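Local coordinates for CRISPR-associated protein CasA/Cse1 (Thermus thermophilus, PDB 4AN8) that forms part of the Cascade ribonucleoprotein complex of type I-E CRISPR immunity, which probably uses CRISPR RNA to target invading nucleic acids, at residues L56-L61 against R243-P248; V63-L68 against V208-E213; W125-P130 against M264-G269; Y176-A181 against E230-K235. One frame throughout, in Å; residues are numbered along the deposited sequence.

Overall arrangement
All four contacts lie within the Cse1 family region, between helix 50-67 and strand 261-273. Contacts 1 and 2 use successive stretches of helix 50-67, with centres about 12 Å apart; the first meets the end of helix 241-245, the second the loop after helix 199-206. Contacts 3 and 4 form a second pair, centres about 15 Å apart, in direct touch where Pro268 of strand 261-273 packs on Val178. Contacts 2 and 4 are the most distant, at about 31 Å. Along the chain, contacts 2 and 4 nest inside the loop closed by contact 1, whereas contact 3 crosses contacts 1 and 2, so the chain passes repeatedly between helix 50-67 and the sheet of strand 261-273.

Contact 1. Residues L56-L61 against R243-P248; sequences LHRLLL and RVYTWP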
loop_
_atom_site.group_PDB
_atom_site.type_symbol
_atom_site.label_atom_id
_atom_site.label_comp_id
_atom_site.label_asym_id
_atom_site.label_seq_id
_atom_site.Cartn_x
_atom_site.Cartn_y
_atom_site.Cartn_z
ATOM N N LEU A 56 9.728 -1.190 -4.470
ATOM C CA LEU A 56 10.410 -1.619 -5.688
ATOM C C LEU A 56 9.684 -1.082 -6.935
ATOM O O LEU A 56 10.333 -0.551 -7.849
ATOM C CB LEU A 56 10.594 -3.135 -5.731
ATOM C CG LEU A 56 11.520 -3.742 -4.661
ATOM C CD1 LEU A 56 11.395 -5.282 -4.568
ATOM C CD2 LEU A 56 12.939 -3.337 -4.896
ATOM N N HIS A 57 8.353 -1.157 -6.950
ATOM C CA HIS A 57 7.582 -0.539 -8.032
ATOM C C HIS A 57 7.770 0.967 -8.080
ATOM O O HIS A 57 7.871 1.525 -9.171
ATOM C CB HIS A 57 6.083 -0.809 -7.902
ATOM C CG HIS A 57 5.695 -2.202 -8.247
ATOM N ND1 HIS A 57 5.593 -3.199 -7.300
ATOM C CD2 HIS A 57 5.414 -2.782 -9.438
ATOM C CE1 HIS A 57 5.252 -4.330 -7.895
ATOM N NE2 HIS A 57 5.128 -4.100 -9.188
ATOM N N ARG A 58 7.795 1.628 -6.920
ATOM C CA ARG A 58 7.894 3.104 -6.902
ATOM C C ARG A 58 9.256 3.604 -7.394
ATOM O O ARG A 58 9.327 4.609 -8.088
ATOM C CB ARG A 58 7.548 3.701 -5.525
ATOM C CG ARG A 58 6.113 3.401 -5.074
ATOM C CD ARG A 58 5.920 3.486 -3.539
ATOM N NE ARG A 58 6.118 4.851 -3.043
ATOM C CZ ARG A 58 5.207 5.817 -3.135
ATOM N NH1 ARG A 58 4.041 5.566 -3.706
ATOM N NH2 ARG A 58 5.468 7.038 -2.669
ATOM N N LEU A 59 10.321 2.895 -7.043
ATOM C CA LEU A 59 11.640 3.178 -7.596
ATOM C C LEU A 59 11.671 2.992 -9.142
ATOM O O LEU A 59 12.148 3.864 -9.877
ATOM C CB LEU A 59 12.691 2.319 -6.912
ATOM C CG LEU A 59 14.125 2.509 -7.430
ATOM C CD1 LEU A 59 14.556 3.977 -7.331
ATOM C CD2 LEU A 59 15.132 1.594 -6.673
ATOM N N LEU A 60 11.135 1.874 -9.634
ATOM C CA LEU A 60 11.094 1.642 -11.075
ATOM C C LEU A 60 10.299 2.737 -11.787
ATOM O O LEU A 60 10.726 3.237 -12.830
ATOM C CB LEU A 60 10.492 0.272 -11.422
ATOM C CG LEU A 60 11.358 -0.906 -10.963
ATOM C CD1 LEU A 60 10.732 -2.210 -11.387
ATOM C CD2 LEU A 60 12.793 -0.774 -11.476
ATOM N N LEU A 61 9.134 3.077 -11.230
ATOM C CA LEU A 61 8.302 4.151 -11.770
ATOM C C LEU A 61 9.027 5.507 -11.780
ATOM O O LEU A 61 8.900 6.269 -12.730
ATOM C CB LEU A 61 7.007 4.266 -10.983
ATOM C CG LEU A 61 6.103 3.046 -11.161
ATOM C CD1 LEU A 61 5.089 2.945 -9.980
ATOM C CD2 LEU A 61 5.395 3.108 -12.513
ATOM N N ARG A 243 10.152 12.922 -6.563
ATOM C CA ARG A 243 10.865 13.383 -5.367
ATOM C C ARG A 243 10.236 12.658 -4.181
ATOM O O ARG A 243 10.908 12.170 -3.301
ATOM C CB ARG A 243 10.761 14.916 -5.199
ATOM C CG ARG A 243 11.285 15.432 -3.865
ATOM C CD ARG A 243 11.165 16.981 -3.718
ATOM N NE ARG A 243 11.887 17.698 -4.776
ATOM C CZ ARG A 243 11.279 18.356 -5.768
ATOM N NH1 ARG A 243 9.947 18.424 -5.843
ATOM N NH2 ARG A 243 12.000 18.970 -6.685
ATOM N N VAL A 244 8.921 12.589 -4.174
ATOM C CA VAL A 244 8.232 11.832 -3.145
ATOM C C VAL A 244 8.470 10.309 -3.211
ATOM O O VAL A 244 8.697 9.701 -2.191
ATOM C CB VAL A 244 6.757 12.218 -3.071
ATOM C CG1 VAL A 244 6.016 11.337 -2.046
ATOM C CG2 VAL A 244 6.667 13.687 -2.664
ATOM N N TYR A 245 8.469 9.718 -4.404
ATOM C CA TYR A 245 8.811 8.294 -4.582
ATOM C C TYR A 245 10.202 7.941 -4.049
ATOM O O TYR A 245 10.470 6.801 -3.663
ATOM C CB TYR A 245 8.797 7.923 -6.072
ATOM C CG TYR A 245 7.426 7.690 -6.685
ATOM C CD1 TYR A 245 6.243 7.846 -5.936
ATOM C CD2 TYR A 245 7.316 7.321 -8.019
ATOM C CE1 TYR A 245 5.006 7.619 -6.512
ATOM C CE2 TYR A 245 6.083 7.089 -8.604
ATOM C CZ TYR A 245 4.938 7.233 -7.856
ATOM O OH TYR A 245 3.732 7.007 -8.474
ATOM N N THR A 246 11.112 8.906 -4.079
ATOM C CA THR A 246 12.475 8.626 -3.669
ATOM C C THR A 246 12.890 9.493 -2.486
ATOM O O THR A 246 14.053 9.799 -2.318
ATOM C CB THR A 246 13.448 8.856 -4.845
ATOM O OG1 THR A 246 13.418 10.239 -5.222
ATOM C CG2 THR A 246 13.061 7.945 -6.063
ATOM N N TRP A 247 11.919 9.881 -1.669
ATOM C CA TRP A 247 12.177 10.759 -0.543
ATOM C C TRP A 247 13.256 10.254 0.431
ATOM O O TRP A 247 13.210 9.099 0.883
ATOM C CB TRP A 247 10.881 10.948 0.231
ATOM C CG TRP A 247 10.933 12.069 1.187
ATOM C CD1 TRP A 247 11.241 12.003 2.518
ATOM C CD2 TRP A 247 10.698 13.456 0.892
ATOM N NE1 TRP A 247 11.203 13.268 3.071
ATOM C CE2 TRP A 247 10.868 14.173 2.091
ATOM C CE3 TRP A 247 10.364 14.155 -0.273
ATOM C CZ2 TRP A 247 10.699 15.558 2.164
ATOM C CZ3 TRP A 247 10.203 15.530 -0.202
ATOM C CH2 TRP A 247 10.376 16.218 1.012
ATOM N N PRO A 248 14.204 11.144 0.818
ATOM C CA PRO A 248 15.183 10.750 1.842
ATOM C C PRO A 248 14.682 11.010 3.269
ATOM O O PRO A 248 14.993 12.051 3.846
ATOM C CB PRO A 248 16.381 11.650 1.528
ATOM C CG PRO A 248 15.743 12.919 1.039
ATOM C CD PRO A 248 14.475 12.494 0.286
HETATM O O HOH W 1 8.876 4.843 -2.178
HETATM O O HOH W 2 7.833 7.361 -0.796
#
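Arg58 and Tyr245 carry this buried packing of one flank of helix 50-67 against the last turn of helix 241-245. Their side chains cross at about a right angle. The guanidinium lies beside the CD1-CE1 side of the phenol, with CD1 of Tyr245 over one of its faces and 3.5 Å from NH2 of Arg58. The two planes are 62° apart, too steep for a parallel stack. Arg58 reaches this place because its chain bends at chi3 (65°), folding the guanidinium back beside the ring while CB of Arg58 sits over a ring face. At the other rim of the phenol, CD2 of Tyr245 comes to 3.4 Å from the carbonyl O of Arg58, and CB of Leu61 packs obliquely on CE2 of Tyr245 at 3.8 Å. Thr246, the first residue to leave the helix, adds a looser contact through its CG2 with CD1 of Leu59. NH2 of Arg58 also forms a salt bridge with Asp279, and Met281 packs on the same side chain. Pro280, from the same loop, touches Tyr245. Two waters in the guanidinium plane link Arg58 to the helix end: one accepts from NE of Arg58 and donates to O of Tyr245, and the other accepts from NH2 of Arg58 at 3.0 Å and donates to O of Val244 at 2.9 Å.

Contact 2. Residues V63-L68 against V208-E213; sequences VLHRAL and VPYTPE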
loop_
_atom_site.group_PDB
_atom_site.type_symbol
_atom_site.label_atom_id
_atom_site.label_comp_id
_atom_site.label_asym_id
_atom_site.label_seq_id
_atom_site.Cartn_x
_atom_site.Cartn_y
_atom_site.Cartn_z
ATOM N N VAL A 63 12.242 6.000 -12.014
ATOM C CA VAL A 63 13.166 5.932 -13.128
ATOM C C VAL A 63 12.457 6.098 -14.485
ATOM O O VAL A 63 12.914 6.862 -15.332
ATOM C CB VAL A 63 14.007 4.640 -13.122
ATOM C CG1 VAL A 63 14.851 4.594 -14.365
ATOM C CG2 VAL A 63 14.911 4.592 -11.871
ATOM N N LEU A 64 11.349 5.387 -14.686
ATOM C CA LEU A 64 10.602 5.467 -15.942
ATOM C C LEU A 64 10.105 6.867 -16.248
ATOM O O LEU A 64 10.276 7.359 -17.362
ATOM C CB LEU A 64 9.403 4.515 -15.943
ATOM C CG LEU A 64 9.746 3.042 -16.164
ATOM C CD1 LEU A 64 8.602 2.101 -15.771
ATOM C CD2 LEU A 64 10.213 2.822 -17.631
ATOM N N HIS A 65 9.473 7.505 -15.268
ATOM C CA HIS A 65 8.951 8.845 -15.465
ATOM C C HIS A 65 10.038 9.833 -15.885
ATOM O O HIS A 65 9.802 10.694 -16.719
ATOM C CB HIS A 65 8.274 9.355 -14.205
ATOM C CG HIS A 65 6.901 8.802 -13.988
ATOM N ND1 HIS A 65 5.994 8.642 -15.015
ATOM C CD2 HIS A 65 6.283 8.376 -12.856
ATOM C CE1 HIS A 65 4.859 8.173 -14.520
ATOM N NE2 HIS A 65 5.005 8.009 -13.217
ATOM N N ARG A 66 11.216 9.732 -15.293
ATOM C CA ARG A 66 12.258 10.681 -15.597
ATOM C C ARG A 66 12.905 10.329 -16.933
ATOM O O ARG A 66 13.088 11.190 -17.777
ATOM C CB ARG A 66 13.293 10.717 -14.467
ATOM C CG ARG A 66 12.697 11.109 -13.134
ATOM C CD ARG A 66 12.059 12.492 -13.235
ATOM N NE ARG A 66 13.073 13.537 -13.384
ATOM C CZ ARG A 66 12.785 14.830 -13.449
ATOM N NH1 ARG A 66 11.514 15.225 -13.382
ATOM N NH2 ARG A 66 13.766 15.722 -13.580
ATOM N N ALA A 67 13.228 9.052 -17.123
ATOM C CA ALA A 67 13.873 8.619 -18.355
ATOM C C ALA A 67 13.008 8.873 -19.578
ATOM O O ALA A 67 13.529 9.231 -20.620
ATOM C CB ALA A 67 14.269 7.172 -18.281
ATOM N N LEU A 68 11.696 8.703 -19.451
ATOM C CA LEU A 68 10.781 8.891 -20.581
ATOM C C LEU A 68 10.154 10.286 -20.562
ATOM O O LEU A 68 9.407 10.654 -21.460
ATOM C CB LEU A 68 9.679 7.824 -20.585
ATOM C CG LEU A 68 10.206 6.384 -20.568
ATOM C CD1 LEU A 68 9.091 5.372 -20.415
ATOM C CD2 LEU A 68 11.012 6.111 -21.831
ATOM N N VAL A 208 0.929 6.893 -14.376
ATOM C CA VAL A 208 0.009 8.010 -14.486
ATOM C C VAL A 208 0.658 9.173 -15.258
ATOM O O VAL A 208 1.855 9.462 -15.068
ATOM C CB VAL A 208 -0.413 8.447 -13.067
ATOM C CG1 VAL A 208 -1.385 9.663 -13.098
ATOM C CG2 VAL A 208 -1.022 7.235 -12.310
ATOM N N PRO A 209 -0.120 9.820 -16.148
ATOM C CA PRO A 209 0.417 10.913 -16.974
ATOM C C PRO A 209 1.215 11.866 -16.133
ATOM O O PRO A 209 0.773 12.274 -15.055
ATOM C CB PRO A 209 -0.837 11.582 -17.547
ATOM C CG PRO A 209 -1.777 10.354 -17.768
ATOM C CD PRO A 209 -1.465 9.394 -16.596
ATOM N N TYR A 210 2.405 12.189 -16.623
ATOM C CA TYR A 210 3.386 12.913 -15.843
ATOM C C TYR A 210 4.061 13.962 -16.703
ATOM O O TYR A 210 4.302 13.719 -17.881
ATOM C CB TYR A 210 4.444 11.926 -15.378
ATOM C CG TYR A 210 5.659 12.526 -14.687
ATOM C CD1 TYR A 210 5.588 12.949 -13.368
ATOM C CD2 TYR A 210 6.888 12.615 -15.345
ATOM C CE1 TYR A 210 6.686 13.479 -12.724
ATOM C CE2 TYR A 210 8.003 13.136 -14.709
ATOM C CZ TYR A 210 7.896 13.564 -13.394
ATOM O OH TYR A 210 8.986 14.082 -12.738
ATOM N N THR A 211 4.339 15.118 -16.105
ATOM C CA THR A 211 5.285 16.092 -16.645
ATOM C C THR A 211 6.407 16.335 -15.631
ATOM O O THR A 211 6.146 16.417 -14.437
ATOM C CB THR A 211 4.602 17.428 -16.990
ATOM O OG1 THR A 211 3.678 17.767 -15.950
ATOM C CG2 THR A 211 3.842 17.311 -18.283
ATOM N N PRO A 212 7.658 16.428 -16.105
ATOM C CA PRO A 212 8.834 16.502 -15.222
ATOM C C PRO A 212 9.028 17.809 -14.461
ATOM O O PRO A 212 9.832 17.840 -13.518
ATOM C CB PRO A 212 10.021 16.287 -16.177
ATOM C CG PRO A 212 9.512 16.584 -17.508
ATOM C CD PRO A 212 8.039 16.255 -17.514
ATOM N N GLU A 213 8.316 18.865 -14.839
ATOM C CA GLU A 213 8.613 20.184 -14.279
ATOM C C GLU A 213 8.536 20.249 -12.740
ATOM O O GLU A 213 7.539 19.842 -12.144
ATOM C CB GLU A 213 7.714 21.250 -14.916
ATOM C CG GLU A 213 8.095 21.623 -16.354
ATOM C CD GLU A 213 7.689 20.574 -17.384
ATOM O OE1 GLU A 213 6.839 19.716 -17.062
ATOM O OE2 GLU A 213 8.216 20.614 -18.519
#
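Arg66 and His65, near the C-terminal end of helix 50-67, hold the loop after helix 199-206, His65 by stacking on Tyr210 and Arg66 by hydrogen bonds. His65 can be traced outward. Its CB lies over one face of the phenol, a CH-pi contact 4.0 Å from the ring centroid of Tyr210. From there CG faces the CG-CD2 side of the same ring, and the imidazole continues as an offset stack, its plane turned 28° from the phenol. ND1 of His65 passes 3.6 Å from CB of Tyr210, though its hydrogen-bond partner is the carbonyl of Gly70. At the far end CE1 and NE2 of His65 lie 3.3 and 3.9 Å from O of Val208, a carbonyl that also receives a bond from Arg241. Arg66 works at the ring's edge instead. Bends at chi2 and chi3 (-59° and -70°) curl its chain round to the hydroxyl, while NH2 forms a salt bridge with Glu220. Asp215 also binds the OH of Tyr210, so the hydroxyl is held by two partners. NH1 of Arg66 serves two acceptors in the guanidinium plane: OH of Tyr210 at 2.8 Å, and, on a lone pair, O of Pro212 at 3.1 Å.

Contact 3. Residues W125-P130 against M264-G269; sequences WSKLLP and MGYGPG. With ACT (acetate ion), chain D.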
loop_
_atom_site.group_PDB
_atom_site.type_symbol
_atom_site.label_atom_id
_atom_site.label_comp_id
_atom_site.label_asym_id
_atom_site.label_seq_id
_atom_site.Cartn_x
_atom_site.Cartn_y
_atom_site.Cartn_z
ATOM N N TRP A 125 21.492 -2.972 11.126
ATOM C CA TRP A 125 20.639 -2.779 9.962
ATOM C C TRP A 125 19.216 -3.206 10.257
ATOM O O TRP A 125 18.289 -2.805 9.556
ATOM C CB TRP A 125 21.181 -3.510 8.730
ATOM C CG TRP A 125 20.997 -4.997 8.729
ATOM C CD1 TRP A 125 21.759 -5.918 9.385
ATOM C CD2 TRP A 125 20.009 -5.738 8.002
ATOM N NE1 TRP A 125 21.305 -7.181 9.126
ATOM C CE2 TRP A 125 20.229 -7.105 8.278
ATOM C CE3 TRP A 125 18.958 -5.380 7.145
ATOM C CZ2 TRP A 125 19.430 -8.127 7.731
ATOM C CZ3 TRP A 125 18.163 -6.397 6.588
ATOM C CH2 TRP A 125 18.404 -7.750 6.891
ATOM N N SER A 126 19.028 -3.995 11.309
ATOM C CA SER A 126 17.686 -4.441 11.682
ATOM C C SER A 126 16.713 -3.278 11.929
ATOM O O SER A 126 15.509 -3.440 11.774
ATOM C CB SER A 126 17.750 -5.337 12.914
ATOM O OG SER A 126 18.340 -4.643 13.993
ATOM N N LYS A 127 17.243 -2.113 12.312
ATOM C CA LYS A 127 16.442 -0.901 12.504
ATOM C C LYS A 127 15.741 -0.413 11.198
ATOM O O LYS A 127 14.768 0.348 11.237
ATOM C CB LYS A 127 17.324 0.207 13.073
ATOM C CG LYS A 127 16.705 1.597 13.020
ATOM C CD LYS A 127 15.928 1.936 14.298
ATOM C CE LYS A 127 15.311 3.333 14.237
ATOM N NZ LYS A 127 15.020 3.864 15.595
ATOM N N LEU A 128 16.252 -0.840 10.044
ATOM C CA LEU A 128 15.635 -0.503 8.767
ATOM C C LEU A 128 14.335 -1.251 8.550
ATOM O O LEU A 128 13.517 -0.857 7.712
ATOM C CB LEU A 128 16.581 -0.854 7.633
ATOM C CG LEU A 128 17.876 -0.037 7.569
ATOM C CD1 LEU A 128 18.750 -0.572 6.443
ATOM C CD2 LEU A 128 17.589 1.463 7.410
ATOM N N LEU A 129 14.144 -2.333 9.303
ATOM C CA LEU A 129 13.016 -3.229 9.086
ATOM C C LEU A 129 11.864 -2.953 10.043
ATOM O O LEU A 129 12.068 -2.528 11.176
ATOM C CB LEU A 129 13.445 -4.689 9.247
ATOM C CG LEU A 129 14.530 -5.232 8.338
ATOM C CD1 LEU A 129 14.919 -6.609 8.807
ATOM C CD2 LEU A 129 14.058 -5.255 6.898
ATOM N N PRO A 130 10.639 -3.210 9.587
ATOM C CA PRO A 130 9.466 -3.055 10.452
ATOM C C PRO A 130 9.539 -4.010 11.637
ATOM O O PRO A 130 9.842 -5.186 11.446
ATOM C CB PRO A 130 8.299 -3.431 9.527
ATOM C CG PRO A 130 8.921 -4.283 8.467
ATOM C CD PRO A 130 10.284 -3.689 8.247
ATOM N N MET A 264 24.984 0.330 10.357
ATOM C CA MET A 264 24.771 1.536 9.586
ATOM C C MET A 264 24.957 2.789 10.449
ATOM O O MET A 264 24.634 2.795 11.643
ATOM C CB MET A 264 23.357 1.519 8.993
ATOM C CG MET A 264 22.247 1.544 10.022
ATOM S SD MET A 264 20.614 1.412 9.222
ATOM C CE MET A 264 19.541 1.376 10.646
ATOM N N GLY A 265 25.481 3.847 9.835
ATOM C CA GLY A 265 25.417 5.173 10.416
ATOM C C GLY A 265 23.978 5.585 10.226
ATOM O O GLY A 265 23.350 5.145 9.258
ATOM N N TYR A 266 23.457 6.411 11.129
ATOM C CA TYR A 266 22.040 6.729 11.155
ATOM C C TYR A 266 21.786 8.119 11.742
ATOM O O TYR A 266 22.350 8.473 12.774
ATOM C CB TYR A 266 21.295 5.663 11.968
ATOM C CG TYR A 266 19.789 5.681 11.765
ATOM C CD1 TYR A 266 19.218 5.110 10.620
ATOM C CD2 TYR A 266 18.937 6.263 12.701
ATOM C CE1 TYR A 266 17.863 5.128 10.406
ATOM C CE2 TYR A 266 17.545 6.282 12.489
ATOM C CZ TYR A 266 17.025 5.712 11.331
ATOM O OH TYR A 266 15.654 5.713 11.082
ATOM N N GLY A 267 20.944 8.904 11.072
ATOM C CA GLY A 267 20.555 10.224 11.549
ATOM C C GLY A 267 19.324 10.760 10.838
ATOM O O GLY A 267 18.672 10.044 10.099
ATOM N N PRO A 268 19.001 12.041 11.041
ATOM C CA PRO A 268 17.901 12.677 10.291
ATOM C C PRO A 268 18.368 12.755 8.821
ATOM O O PRO A 268 19.580 12.741 8.645
ATOM C CB PRO A 268 17.821 14.044 10.949
ATOM C CG PRO A 268 19.281 14.325 11.354
ATOM C CD PRO A 268 19.853 13.017 11.748
ATOM N N GLY A 269 17.550 12.828 7.776
ATOM C CA GLY A 269 16.159 13.166 7.741
ATOM C C GLY A 269 16.060 14.490 6.991
ATOM O O GLY A 269 16.427 15.506 7.535
HETATM C C ACT D . 12.614 6.674 13.510
HETATM O O ACT D . 12.229 6.402 12.333
HETATM O OXT ACT D . 13.854 6.559 13.736
HETATM C CH3 ACT D . 11.641 7.105 14.583
#
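Met264 and Leu128 make the apolar heart of this contact, where the 3-10 turn 125-128 folds over strand 261-273. Their side chains slide past each other in opposite directions, SD of Met264 lying 3.5 Å from both CG and CD2 of Leu128. Met264 starts with CG between the backbone N and the carbonyl carbon (chi1 64°), then runs extended, carrying its methyl on to Lys127. There the packing is tight, with CE of Met264 at 3.5 Å from CB of Lys127. Ala160 and His164 of helix 154-167 also touch Leu128.

A mixed contact follows along Lys127. Its aliphatic chain crosses Tyr266 at about a right angle, CG over one ring face, and CE comes 4.0 Å from OH of Tyr266.

The polar contacts gather round an acetate, probably from the crystallisation liquor. NZ of Lys127 gives its OXT a weak hydrogen bond of 3.5 Å, and OXT lies in the plane of the Tyr266 ring at its edge. The Tyr266 hydroxyl is hydrogen-bonded to His164. Lys127 thus joins the two chemistries: its CB and CG pack on the Met264 methyl, while its amine turns to the acetate. Arg250 binds through NE and Lys127 more weakly, consistent with a spot that accepts a small anion.

Contact 4. Residues Y176-A181 against E230-K235; sequences YGVGSA and EGARTK
Tyr176 and Gly177 both adopt positive phi (42° and 86°), and this turn brings the carbonyl of Tyr176 against Gly231, which also has positive phi. The result is a single backbone hydrogen bond between two surface loops: N of Gly231 donates to O of Tyr176 at 3.0 Å, with an N-H...O angle of 161° and the donor in the carbonyl plane. The backbones run close here, the CA atoms of Gly177 and Gly231 being 4.5 Å apart. Beside the bond, CB of Glu230 lies 3.2 Å from the same O of Tyr176 and 4.0 Å from CB of Tyr176, so the start of the glutamate side chain packs along the turn. Its carboxylate points elsewhere, where OE2 of Glu230 forms a salt bridge with NH1 of Arg233 in its own loop; that NH1 is also bonded to O of Gly227. On the other flank Val178 supplies the apolar part. Its CG2 branch rests 3.5 Å from N of Ala232 and 4.0 Å from CB of Ala232. Farther along the loop, NZ of Lys235 reaches back to O of Ala232 at 2.8 Å. The contact thus joins the turn of the hairpin 171-175/178-181 to the link between helix 226-229 and strand 235-237, with strand 261-273 alongside: its Pro268 packs on Val178 and its Glu271 on Ala232.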
loop_
_atom_site.group_PDB
_atom_site.type_symbol
_atom_site.label_atom_id
_atom_site.label_comp_id
_atom_site.label_asym_id
_atom_site.label_seq_id
_atom_site.Cartn_x
_atom_site.Cartn_y
_atom_site.Cartn_z
ATOM N N TYR A 176 22.190 13.630 16.156
ATOM C CA TYR A 176 22.639 14.788 15.408
ATOM C C TYR A 176 21.691 15.977 15.502
ATOM O O TYR A 176 21.415 16.638 14.493
ATOM C CB TYR A 176 22.939 14.416 13.956
ATOM C CG TYR A 176 23.869 13.232 13.868
ATOM C CD1 TYR A 176 25.233 13.385 14.086
ATOM C CD2 TYR A 176 23.382 11.957 13.604
ATOM C CE1 TYR A 176 26.090 12.306 14.037
ATOM C CE2 TYR A 176 24.233 10.869 13.540
ATOM C CZ TYR A 176 25.583 11.050 13.764
ATOM O OH TYR A 176 26.438 9.977 13.724
ATOM N N GLY A 177 21.213 16.241 16.720
ATOM C CA GLY A 177 20.468 17.449 17.023
ATOM C C GLY A 177 18.978 17.384 16.744
ATOM O O GLY A 177 18.281 18.395 16.847
ATOM N N VAL A 178 18.482 16.200 16.390
ATOM C CA VAL A 178 17.073 16.027 16.078
ATOM C C VAL A 178 16.457 15.088 17.113
ATOM O O VAL A 178 16.849 13.925 17.238
ATOM C CB VAL A 178 16.876 15.488 14.635
ATOM C CG1 VAL A 178 15.408 15.245 14.334
ATOM C CG2 VAL A 178 17.477 16.476 13.608
ATOM N N GLY A 179 15.507 15.608 17.877
ATOM C CA GLY A 179 14.885 14.839 18.935
ATOM C C GLY A 179 13.935 13.792 18.376
ATOM O O GLY A 179 14.007 12.623 18.738
ATOM N N SER A 180 13.039 14.207 17.485
ATOM C CA SER A 180 12.127 13.251 16.887
ATOM C C SER A 180 11.996 13.454 15.382
ATOM O O SER A 180 12.040 14.567 14.887
ATOM C CB SER A 180 10.762 13.303 17.563
ATOM O OG SER A 180 10.090 14.484 17.205
ATOM N N ALA A 181 11.854 12.350 14.662
ATOM C CA ALA A 181 11.732 12.385 13.213
ATOM C C ALA A 181 10.266 12.330 12.805
ATOM O O ALA A 181 9.416 11.847 13.556
ATOM C CB ALA A 181 12.495 11.239 12.618
ATOM N N GLU A 230 21.755 17.717 10.049
ATOM C CA GLU A 230 21.690 17.854 11.502
ATOM C C GLU A 230 20.833 19.057 11.906
ATOM O O GLU A 230 20.689 20.002 11.140
ATOM C CB GLU A 230 23.085 17.923 12.124
ATOM C CG GLU A 230 23.990 18.943 11.506
ATOM C CD GLU A 230 25.386 18.904 12.098
ATOM O OE1 GLU A 230 25.512 18.553 13.292
ATOM O OE2 GLU A 230 26.357 19.213 11.368
ATOM N N GLY A 231 20.269 19.008 13.107
ATOM C CA GLY A 231 19.353 20.039 13.561
ATOM C C GLY A 231 18.167 20.180 12.619
ATOM O O GLY A 231 17.351 21.092 12.753
ATOM N N ALA A 232 18.063 19.273 11.657
ATOM C CA ALA A 232 16.992 19.332 10.680
ATOM C C ALA A 232 17.081 20.563 9.801
ATOM O O ALA A 232 16.058 21.137 9.435
ATOM C CB ALA A 232 15.619 19.250 11.360
ATOM N N ARG A 233 18.289 20.934 9.394
ATOM C CA ARG A 233 18.447 22.166 8.598
ATOM C C ARG A 233 17.800 22.148 7.233
ATOM O O ARG A 233 17.474 23.204 6.714
ATOM C CB ARG A 233 19.914 22.558 8.448
ATOM C CG ARG A 233 20.560 22.912 9.770
ATOM C CD ARG A 233 22.067 22.837 9.625
ATOM N NE ARG A 233 22.697 23.148 10.890
ATOM C CZ ARG A 233 23.890 22.717 11.255
ATOM N NH1 ARG A 233 24.590 21.941 10.433
ATOM N NH2 ARG A 233 24.366 23.057 12.447
ATOM N N THR A 234 17.626 20.967 6.639
ATOM C CA THR A 234 17.046 20.880 5.299
ATOM C C THR A 234 15.580 20.508 5.333
ATOM O O THR A 234 15.211 19.475 5.867
ATOM C CB THR A 234 17.772 19.860 4.416
ATOM O OG1 THR A 234 19.168 20.145 4.426
ATOM C CG2 THR A 234 17.244 19.926 2.986
ATOM N N LYS A 235 14.743 21.349 4.738
ATOM C CA LYS A 235 13.310 21.127 4.750
ATOM C C LYS A 235 12.800 21.286 3.347
ATOM O O LYS A 235 13.086 22.285 2.686
ATOM C CB LYS A 235 12.635 22.130 5.677
ATOM C CG LYS A 235 13.301 22.218 7.027
ATOM C CD LYS A 235 12.615 23.216 7.925
ATOM C CE LYS A 235 13.315 23.281 9.267
ATOM N NZ LYS A 235 14.772 23.647 9.094
#